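Local coordinates for protein putative cellulase CEL6 (PDB 1UP3) that probably cleaves beta-1,4-glucosidic linkages within cellulose chains, as a family 6 glycoside hydrolase of the endoglucanase type, at residues 233-238 against 265-270; 100-105 against 144-149; 2-7 against 253-258. All coordinates share one frame; numbering follows the deposited sequence.

Contact 1 (233-238 against 265-270); sequences WCNPSG and ESDGTC. With BGC (beta-D-glucopyranose), chain B; BGC (beta-D-glucopyranose), chain C; SO4 (sulfate ion), chain E; SO4 (sulfate ion), chain D.
Cys234 and Cys270 supply the covalent part of this contact, a disulfide of 2.0 Å between their SG atoms with a torsion of -82° about the S–S bond. Two loops with no regular structure of their own are thereby held together, and polar bonds then fix their register.

Those bonds converge on Asn235. Its backbone N gives a bond of 2.9 Å to OD2 of Asp267, using the anti lone pair of that oxygen, while the backbone N of Asp267 returns a nearly straight bond of 2.8 Å to OD1 of Asn235. The two side chains lie alongside each other, pointing opposite ways, amide and carboxylate planes 27° apart. ND2 of Asn235 reaches OG of Ser266 at 3.0 Å, close to the amide plane, and also meets Glu274. That hydroxyl accepts from the N of Gly268 as well, an ST turn, and bonds to the carbonyl of Pro275. The other carboxylate oxygen, OD1 of Asp267, forms salt bridges with Arg220 and Lys261.

Bound sugar supplies the rest. Two glucose units lie over one face of the Trp233 ring, displaced toward its rim, CZ3 being 3.8 Å from C2 of one and CE2 3.6 Å from O4 of the other; Cys234 CB lies over the opposite face.

In the fold, 233-238 belongs to the connection between strands 213-217 and 254-258, whereas 265-270 follows strand 254-258 and precedes helix 282-291.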
loop_
_atom_site.group_PDB
_atom_site.type_symbol
_atom_site.label_atom_id
_atom_site.label_comp_id
_atom_site.label_asym_id
_atom_site.label_seq_id
_atom_site.Cartn_x
_atom_site.Cartn_y
_atom_site.Cartn_z
ATOM N N TRP A 233 -0.631 -5.278 15.429
ATOM C CA TRP A 233 -0.555 -5.167 13.967
ATOM C C TRP A 233 0.515 -6.097 13.391
ATOM O O TRP A 233 0.665 -6.177 12.178
ATOM C CB TRP A 233 -0.246 -3.705 13.567
ATOM C CG TRP A 233 0.899 -3.160 14.385
ATOM C CD1 TRP A 233 0.790 -2.444 15.553
ATOM C CD2 TRP A 233 2.300 -3.406 14.204
ATOM N NE1 TRP A 233 2.037 -2.174 16.061
ATOM C CE2 TRP A 233 2.979 -2.748 15.260
ATOM C CE3 TRP A 233 3.062 -4.060 13.232
ATOM C CZ2 TRP A 233 4.378 -2.742 15.374
ATOM C CZ3 TRP A 233 4.444 -4.060 13.349
ATOM C CH2 TRP A 233 5.079 -3.417 14.437
ATOM N N CYS A 234 1.258 -6.807 14.259
ATOM C CA CYS A 234 2.423 -7.591 13.829
ATOM C C CYS A 234 2.069 -9.084 13.828
ATOM O O CYS A 234 2.039 -9.729 14.863
ATOM C CB CYS A 234 3.592 -7.255 14.757
ATOM S SG CYS A 234 5.223 -7.418 14.035
ATOM N N ASN A 235 1.745 -9.597 12.649
ATOM C CA ASN A 235 1.256 -10.978 12.474
ATOM C C ASN A 235 0.221 -11.439 13.521
ATOM O O ASN A 235 0.387 -12.515 14.109
ATOM C CB ASN A 235 2.427 -11.963 12.491
ATOM C CG ASN A 235 3.406 -11.765 11.332
ATOM O OD1 ASN A 235 2.996 -11.384 10.230
ATOM N ND2 ASN A 235 4.701 -12.044 11.563
ATOM N N PRO A 236 -0.853 -10.691 13.755
ATOM C CA PRO A 236 -1.887 -11.165 14.692
ATOM C C PRO A 236 -2.615 -12.400 14.192
ATOM O O PRO A 236 -2.822 -12.593 13.016
ATOM C CB PRO A 236 -2.850 -9.999 14.785
ATOM C CG PRO A 236 -2.680 -9.299 13.430
ATOM C CD PRO A 236 -1.223 -9.421 13.110
ATOM N N SER A 237 -3.036 -13.229 15.137
ATOM C CA SER A 237 -3.912 -14.325 14.788
ATOM C C SER A 237 -5.373 -13.864 14.784
ATOM O O SER A 237 -5.719 -12.767 15.237
ATOM C CB SER A 237 -3.689 -15.491 15.748
ATOM O OG SER A 237 -4.082 -15.107 17.047
ATOM N N GLY A 238 -6.232 -14.723 14.238
ATOM C CA GLY A 238 -7.674 -14.515 14.226
ATOM C C GLY A 238 -8.212 -13.452 13.271
ATOM O O GLY A 238 -9.377 -13.044 13.371
ATOM N N GLU A 265 2.163 -12.462 3.461
ATOM C CA GLU A 265 3.481 -11.894 3.784
ATOM C C GLU A 265 3.596 -11.564 5.260
ATOM O O GLU A 265 2.649 -11.026 5.863
ATOM C CB GLU A 265 3.741 -10.633 2.967
ATOM C CG GLU A 265 4.108 -10.931 1.553
ATOM C CD GLU A 265 4.447 -9.624 0.823
ATOM O OE1 GLU A 265 4.655 -8.557 1.493
ATOM O OE2 GLU A 265 4.517 -9.645 -0.349
ATOM N N SER A 266 4.720 -11.946 5.872
ATOM C CA SER A 266 4.964 -11.656 7.274
ATOM C C SER A 266 5.096 -10.157 7.497
ATOM O O SER A 266 5.644 -9.444 6.679
ATOM C CB SER A 266 6.219 -12.356 7.773
ATOM O OG SER A 266 6.453 -12.026 9.138
ATOM N N ASP A 267 4.623 -9.691 8.645
ATOM C CA ASP A 267 4.795 -8.302 9.051
ATOM C C ASP A 267 6.182 -8.058 9.654
ATOM O O ASP A 267 6.571 -6.891 9.869
ATOM C CB ASP A 267 3.703 -7.876 10.030
ATOM C CG ASP A 267 2.320 -7.965 9.434
ATOM O OD1 ASP A 267 2.139 -7.386 8.337
ATOM O OD2 ASP A 267 1.380 -8.593 9.997
ATOM N N GLY A 268 6.886 -9.137 9.998
ATOM C CA GLY A 268 8.192 -9.048 10.634
ATOM C C GLY A 268 8.431 -10.178 11.630
ATOM O O GLY A 268 7.600 -11.057 11.808
ATOM N N THR A 269 9.564 -10.105 12.324
ATOM C CA THR A 269 9.873 -11.068 13.354
ATOM C C THR A 269 8.978 -10.956 14.603
ATOM O O THR A 269 8.699 -11.960 15.283
ATOM C CB THR A 269 11.360 -10.963 13.703
ATOM O OG1 THR A 269 11.680 -9.618 14.040
ATOM C CG2 THR A 269 12.232 -11.243 12.538
ATOM N N CYS A 270 8.509 -9.742 14.875
ATOM C CA CYS A 270 7.394 -9.486 15.804
ATOM C C CYS A 270 7.684 -9.918 17.256
ATOM O O CYS A 270 6.772 -10.210 18.011
ATOM C CB CYS A 270 6.075 -10.084 15.249
ATOM S SG CYS A 270 5.540 -9.328 13.668
HETATM C C2 BGC B . -0.159 2.285 15.229
HETATM C C3 BGC B . 0.606 1.215 14.490
HETATM C C4 BGC B . 2.061 1.612 14.212
HETATM C C5 BGC B . 2.745 2.178 15.482
HETATM C C6 BGC B . 4.112 2.781 15.144
HETATM C C1 BGC B . 0.660 2.720 16.435
HETATM O O2 BGC B . -1.427 1.763 15.609
HETATM O O3 BGC B . -0.097 0.878 13.289
HETATM O O4 BGC B . 2.788 0.501 13.828
HETATM O O5 BGC B . 1.919 3.186 15.973
HETATM O O6 BGC B . 4.723 3.156 16.375
HETATM C C2 BGC C . 4.249 -0.488 12.179
HETATM C C3 BGC C . 4.468 -0.649 10.682
HETATM C C4 BGC C . 3.195 -1.156 10.004
HETATM C C5 BGC C . 2.018 -0.250 10.426
HETATM C C6 BGC C . 0.677 -0.794 9.915
HETATM C C1 BGC C . 3.027 0.401 12.437
HETATM O O2 BGC C . 5.432 0.011 12.832
HETATM O O3 BGC C . 5.564 -1.505 10.399
HETATM O O4 BGC C . 3.305 -1.166 8.577
HETATM O O5 BGC C . 1.892 -0.171 11.837
HETATM O O6 BGC C . -0.378 0.090 10.242
HETATM S S SO4 E . 12.688 -10.835 17.244
HETATM O O1 SO4 E . 14.002 -10.732 16.651
HETATM O O2 SO4 E . 12.076 -12.110 16.912
HETATM O O3 SO4 E . 11.828 -9.702 16.871
HETATM O O4 SO4 E . 12.730 -10.653 18.713
HETATM S S SO4 D . 2.405 -0.524 19.402
HETATM O O1 SO4 D . 3.533 0.391 19.563
HETATM O O2 SO4 D . 2.917 -1.879 19.240
HETATM O O3 SO4 D . 1.692 -0.148 18.195
HETATM O O4 SO4 D . 1.450 -0.431 20.528
#

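Contact 2 (100-105 against 144-149); sequences WIDAVA and VDTLTR
Leu147 reaches across to helix 94-108 with one methyl, CD2, which packs 3.8 Å from CG1 of Val104. The same methyl lies 4.3 Å from CB of Ala105 and rests against the backbone N of that residue, so it nestles on a turn of the opposing helix instead of meeting a single side chain. The small side chain of Ala105 is consistent with this close approach: its CA stands 5.4 Å from that of Leu147. Deeper in, both Leu147 and Ile101 also touch Leu75 of strand 72-75, which joins the helix pair to the sheet beneath.

Thr146 shows how a residue of mixed character can serve an apolar interface. Its CG2 is anti to the backbone N, while OG1 (chi1 -54°) turns back along its own helix to bond with the carbonyl of Tyr142. The hydroxyl is thus satisfied locally and the carbon side is presented to the partner helix. There CG2 sits 3.9 Å from CB of Ala105 and equally near OD1 of Asp102, a carboxylate oxygen that is itself hydrogen-bonded to the hydroxyl of Tyr142.

Ile101 fills the remaining flank through its branch methyl CG2, which comes within 3.7 Å of CB of Thr146, the two side chains meeting at a slant. Across the interface the adhesion is therefore by van der Waals packing, with the polar groups occupied along its margin.

Helix 94-108 links strands 72-75 and 113-117, and helix 130-147 lies between 113-117 and 153-158. Side-by-side packing of helices from successive beta-alpha-beta crossovers is characteristic of alpha/beta barrels, including the modified seven-stranded barrel of family 6 hydrolases.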
loop_
_atom_site.group_PDB
_atom_site.type_symbol
_atom_site.label_atom_id
_atom_site.label_comp_id
_atom_site.label_asym_id
_atom_site.label_seq_id
_atom_site.Cartn_x
_atom_site.Cartn_y
_atom_site.Cartn_z
ATOM N N TRP A 100 15.596 7.756 -7.439
ATOM C CA TRP A 100 14.692 6.611 -7.546
ATOM C C TRP A 100 13.322 7.023 -8.054
ATOM O O TRP A 100 12.811 6.398 -8.978
ATOM C CB TRP A 100 14.558 5.947 -6.198
ATOM C CG TRP A 100 13.845 4.602 -6.170
ATOM C CD1 TRP A 100 14.274 3.420 -6.731
ATOM C CD2 TRP A 100 12.631 4.282 -5.446
ATOM N NE1 TRP A 100 13.404 2.400 -6.405
ATOM C CE2 TRP A 100 12.399 2.891 -5.614
ATOM C CE3 TRP A 100 11.736 5.020 -4.644
ATOM C CZ2 TRP A 100 11.295 2.232 -5.033
ATOM C CZ3 TRP A 100 10.663 4.385 -4.083
ATOM C CH2 TRP A 100 10.453 2.987 -4.271
ATOM N N ILE A 101 12.735 8.069 -7.456
ATOM C CA ILE A 101 11.456 8.596 -7.908
ATOM C C ILE A 101 11.539 9.054 -9.397
ATOM O O ILE A 101 10.616 8.790 -10.167
ATOM C CB ILE A 101 11.012 9.797 -6.999
ATOM C CG1 ILE A 101 10.629 9.301 -5.599
ATOM C CG2 ILE A 101 9.912 10.558 -7.670
ATOM C CD1 ILE A 101 9.448 8.295 -5.578
ATOM N N ASP A 102 12.646 9.699 -9.802
ATOM C CA ASP A 102 12.780 10.100 -11.192
ATOM C C ASP A 102 12.718 8.901 -12.104
ATOM O O ASP A 102 12.107 8.955 -13.185
ATOM C CB ASP A 102 14.097 10.834 -11.454
ATOM C CG ASP A 102 14.172 12.171 -10.775
ATOM O OD1 ASP A 102 13.141 12.732 -10.370
ATOM O OD2 ASP A 102 15.278 12.759 -10.598
ATOM N N ALA A 103 13.399 7.846 -11.695
ATOM C CA ALA A 103 13.438 6.610 -12.482
ATOM C C ALA A 103 12.080 5.920 -12.545
ATOM O O ALA A 103 11.670 5.459 -13.601
ATOM C CB ALA A 103 14.487 5.679 -11.922
ATOM N N VAL A 104 11.367 5.835 -11.424
ATOM C CA VAL A 104 10.022 5.291 -11.429
ATOM C C VAL A 104 9.121 6.077 -12.410
ATOM O O VAL A 104 8.390 5.494 -13.209
ATOM C CB VAL A 104 9.403 5.298 -10.035
ATOM C CG1 VAL A 104 7.926 4.983 -10.069
ATOM C CG2 VAL A 104 10.114 4.299 -9.097
ATOM N N ALA A 105 9.174 7.400 -12.353
ATOM C CA ALA A 105 8.387 8.235 -13.254
ATOM C C ALA A 105 8.769 8.024 -14.727
ATOM O O ALA A 105 7.904 8.053 -15.602
ATOM C CB ALA A 105 8.528 9.696 -12.832
ATOM N N VAL A 144 5.043 13.171 -5.133
ATOM C CA VAL A 144 3.779 13.632 -5.654
ATOM C C VAL A 144 4.014 14.472 -6.891
ATOM O O VAL A 144 3.396 14.258 -7.942
ATOM C CB VAL A 144 2.978 14.443 -4.606
ATOM C CG1 VAL A 144 1.789 15.138 -5.249
ATOM C CG2 VAL A 144 2.501 13.538 -3.468
ATOM N N ASP A 145 4.923 15.445 -6.774
ATOM C CA ASP A 145 5.156 16.387 -7.877
ATOM C C ASP A 145 5.685 15.694 -9.121
ATOM O O ASP A 145 5.391 16.134 -10.238
ATOM C CB ASP A 145 6.173 17.450 -7.474
ATOM C CG ASP A 145 5.628 18.488 -6.492
ATOM O OD1 ASP A 145 4.398 18.571 -6.248
ATOM O OD2 ASP A 145 6.417 19.326 -5.988
ATOM N N THR A 146 6.466 14.636 -8.952
ATOM C CA THR A 146 7.125 13.959 -10.081
ATOM C C THR A 146 6.249 12.890 -10.699
ATOM O O THR A 146 6.183 12.755 -11.924
ATOM C CB THR A 146 8.438 13.379 -9.606
ATOM O OG1 THR A 146 9.198 14.437 -8.984
ATOM C CG2 THR A 146 9.302 12.908 -10.767
ATOM N N LEU A 147 5.605 12.098 -9.860
ATOM C CA LEU A 147 4.785 10.995 -10.328
ATOM C C LEU A 147 3.531 11.455 -11.068
ATOM O O LEU A 147 3.109 10.775 -12.022
ATOM C CB LEU A 147 4.417 10.023 -9.211
ATOM C CG LEU A 147 5.596 9.336 -8.524
ATOM C CD1 LEU A 147 5.143 8.742 -7.211
ATOM C CD2 LEU A 147 6.225 8.281 -9.461
ATOM N N THR A 148 2.952 12.589 -10.655
ATOM C CA THR A 148 1.738 13.102 -11.274
ATOM C C THR A 148 1.972 13.708 -12.655
ATOM O O THR A 148 1.017 14.073 -13.327
ATOM C CB THR A 148 0.990 14.086 -10.362
ATOM O OG1 THR A 148 1.861 15.144 -9.941
ATOM C CG2 THR A 148 0.494 13.386 -9.104
ATOM N N ARG A 149 3.221 13.805 -13.084
ATOM C CA ARG A 149 3.502 14.155 -14.470
ATOM C C ARG A 149 3.029 13.082 -15.440
ATOM O O ARG A 149 2.860 13.375 -16.620
ATOM C CB ARG A 149 4.986 14.446 -14.676
ATOM C CG ARG A 149 5.470 15.675 -13.910
ATOM C CD ARG A 149 4.732 16.974 -14.214
ATOM N NE ARG A 149 5.498 18.154 -13.799
ATOM C CZ ARG A 149 5.109 19.425 -14.007
ATOM N NH1 ARG A 149 3.974 19.703 -14.658
ATOM N NH2 ARG A 149 5.876 20.424 -13.576
#

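Contact 3 (2-7 against 253-258); sequences ANPLAG and HADAYL. With SO4 (sulfate ion), chain F.
Asn3 meets Asp255 from within an Asx turn, placed at the start of a type I beta turn from Asn3 to Ala6 that lies against strand 254-258, an outermost strand of the parallel barrel sheet. Its side chain is a worked example of one amide doing two jobs. From CB, which points toward the strand, the chain carries CG anti to the backbone N (chi1 -176°), bringing that carbon 3.7 Å from OD1 of Asp255. Here the amide stacks on the carboxylate, their planes 26° apart, and OD1 of Asn3 lies 3.4 Å from CG of Asp255.

OD1 also turns inward to accept the backbone N of Leu5 at 2.9 Å, the donor standing well above the carbonyl plane. The other tip atom, ND2, donates a hydrogen bond to the carbonyl O of Asp255 at 2.9 Å. This bond is nearly straight, at 166°, and lies in the planes of both groups, on a lone pair of the acceptor. One side chain thus shapes its own turn and ties it to the strand.

OD2 of Asp255 forms a salt bridge with Arg183, which probably helps to balance its buried charge, and a hydrogen bond with the Tyr156 hydroxyl. From within the turn, the Leu5 side chain packs among Ala154, Tyr156 and Val215, and its CD1 comes to rest 3.6 Å from CB of Ala256.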
loop_
_atom_site.group_PDB
_atom_site.type_symbol
_atom_site.label_atom_id
_atom_site.label_comp_id
_atom_site.label_asym_id
_atom_site.label_seq_id
_atom_site.Cartn_x
_atom_site.Cartn_y
_atom_site.Cartn_z
ATOM N N ALA A 2 -13.926 12.169 -12.404
ATOM C CA ALA A 2 -14.546 10.846 -12.181
ATOM C C ALA A 2 -13.521 9.962 -11.473
ATOM O O ALA A 2 -12.344 10.343 -11.342
ATOM C CB ALA A 2 -14.972 10.225 -13.507
ATOM N N ASN A 3 -13.971 8.788 -11.025
ATOM C CA ASN A 3 -13.095 7.838 -10.311
ATOM C C ASN A 3 -12.129 7.221 -11.317
ATOM O O ASN A 3 -12.578 6.501 -12.211
ATOM C CB ASN A 3 -13.968 6.789 -9.687
ATOM C CG ASN A 3 -13.204 5.801 -8.838
ATOM O OD1 ASN A 3 -11.974 5.794 -8.858
ATOM N ND2 ASN A 3 -13.949 4.993 -8.056
ATOM N N PRO A 4 -10.826 7.480 -11.201
ATOM C CA PRO A 4 -9.846 6.923 -12.143
ATOM C C PRO A 4 -9.693 5.393 -12.054
ATOM O O PRO A 4 -9.084 4.760 -12.909
ATOM C CB PRO A 4 -8.536 7.629 -11.732
ATOM C CG PRO A 4 -8.693 7.932 -10.291
ATOM C CD PRO A 4 -10.164 8.255 -10.117
ATOM N N LEU A 5 -10.256 4.785 -11.024
ATOM C CA LEU A 5 -10.063 3.363 -10.771
ATOM C C LEU A 5 -11.219 2.511 -11.285
ATOM O O LEU A 5 -11.180 1.295 -11.176
ATOM C CB LEU A 5 -9.897 3.092 -9.271
ATOM C CG LEU A 5 -8.786 3.878 -8.583
ATOM C CD1 LEU A 5 -8.559 3.363 -7.160
ATOM C CD2 LEU A 5 -7.491 3.794 -9.361
ATOM N N ALA A 6 -12.266 3.154 -11.812
ATOM C CA ALA A 6 -13.443 2.435 -12.270
ATOM C C ALA A 6 -13.187 2.074 -13.743
ATOM O O ALA A 6 -12.286 2.597 -14.362
ATOM C CB ALA A 6 -14.681 3.285 -12.080
ATOM N N GLY A 7 -13.910 1.145 -14.316
ATOM C CA GLY A 7 -13.647 0.942 -15.747
ATOM C C GLY A 7 -12.633 -0.108 -16.183
ATOM O O GLY A 7 -12.747 -0.574 -17.315
ATOM N N HIS A 253 -16.207 9.588 -0.902
ATOM C CA HIS A 253 -14.919 9.882 -1.518
ATOM C C HIS A 253 -13.970 8.672 -1.545
ATOM O O HIS A 253 -12.779 8.846 -1.825
ATOM C CB HIS A 253 -14.279 11.050 -0.807
ATOM C CG HIS A 253 -15.095 12.298 -0.886
ATOM N ND1 HIS A 253 -16.005 12.646 0.087
ATOM C CD2 HIS A 253 -15.162 13.262 -1.836
ATOM C CE1 HIS A 253 -16.594 13.783 -0.257
ATOM N NE2 HIS A 253 -16.108 14.173 -1.421
ATOM N N ALA A 254 -14.493 7.471 -1.309
ATOM C CA ALA A 254 -13.702 6.232 -1.351
ATOM C C ALA A 254 -13.705 5.715 -2.778
ATOM O O ALA A 254 -14.718 5.177 -3.249
ATOM C CB ALA A 254 -14.307 5.198 -0.389
ATOM N N ASP A 255 -12.599 5.890 -3.489
ATOM C CA ASP A 255 -12.463 5.413 -4.871
ATOM C C ASP A 255 -12.438 3.884 -4.960
ATOM O O ASP A 255 -12.894 3.302 -5.967
ATOM C CB ASP A 255 -11.164 5.911 -5.510
ATOM C CG ASP A 255 -11.183 7.383 -5.941
ATOM O OD1 ASP A 255 -12.287 7.996 -6.025
ATOM O OD2 ASP A 255 -10.096 7.974 -6.187
ATOM N N ALA A 256 -11.854 3.227 -3.948
ATOM C CA ALA A 256 -11.768 1.775 -3.983
ATOM C C ALA A 256 -11.419 1.164 -2.656
ATOM O O ALA A 256 -10.790 1.804 -1.815
ATOM C CB ALA A 256 -10.676 1.322 -5.001
ATOM N N TYR A 257 -11.796 -0.094 -2.518
ATOM C CA TYR A 257 -11.160 -1.034 -1.596
ATOM C C TYR A 257 -10.099 -1.778 -2.385
ATOM O O TYR A 257 -10.390 -2.251 -3.481
ATOM C CB TYR A 257 -12.164 -2.036 -1.008
ATOM C CG TYR A 257 -13.400 -1.452 -0.378
ATOM C CD1 TYR A 257 -13.410 -0.190 0.151
ATOM C CD2 TYR A 257 -14.581 -2.202 -0.339
ATOM C CE1 TYR A 257 -14.583 0.353 0.734
ATOM C CE2 TYR A 257 -15.725 -1.694 0.209
ATOM C CZ TYR A 257 -15.725 -0.416 0.739
ATOM O OH TYR A 257 -16.859 0.120 1.267
ATOM N N LEU A 258 -8.869 -1.795 -1.893
ATOM C CA LEU A 258 -7.753 -2.481 -2.541
ATOM C C LEU A 258 -7.118 -3.469 -1.606
ATOM O O LEU A 258 -7.240 -3.331 -0.373
ATOM C CB LEU A 258 -6.674 -1.502 -3.022
ATOM C CG LEU A 258 -7.096 -0.432 -4.046
ATOM C CD1 LEU A 258 -5.939 0.526 -4.277
ATOM C CD2 LEU A 258 -7.609 -1.078 -5.346
HETATM S S SO4 F . -14.800 12.794 -8.978
HETATM O O1 SO4 F . -13.492 13.262 -9.442
HETATM O O2 SO4 F . -14.789 11.442 -8.412
HETATM O O3 SO4 F . -15.713 12.748 -10.130
HETATM O O4 SO4 F . -15.326 13.753 -8.004
#

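How the contacts relate
Contact 1 alone of the three reaches the glycan site, through Trp233; Asp82, Asp120, His161 and Asn191 hold the same sugars from other loops that follow barrel strands. Contact 3 lies on the opposite side of the chain's centre, its centre about 28 Å from that of contact 1, yet one strand, 254-258, serves it and then leads into 265-270. Contact 2 pairs two outer helices, with its centre about 31 Å from contact 1 and about 21 Å from contact 3. None of the contacts touch; the nearest atoms, between contacts 2 and 3, are about 11 Å apart. Along the chain, contact 3 encloses contact 2 and alternates with contact 1.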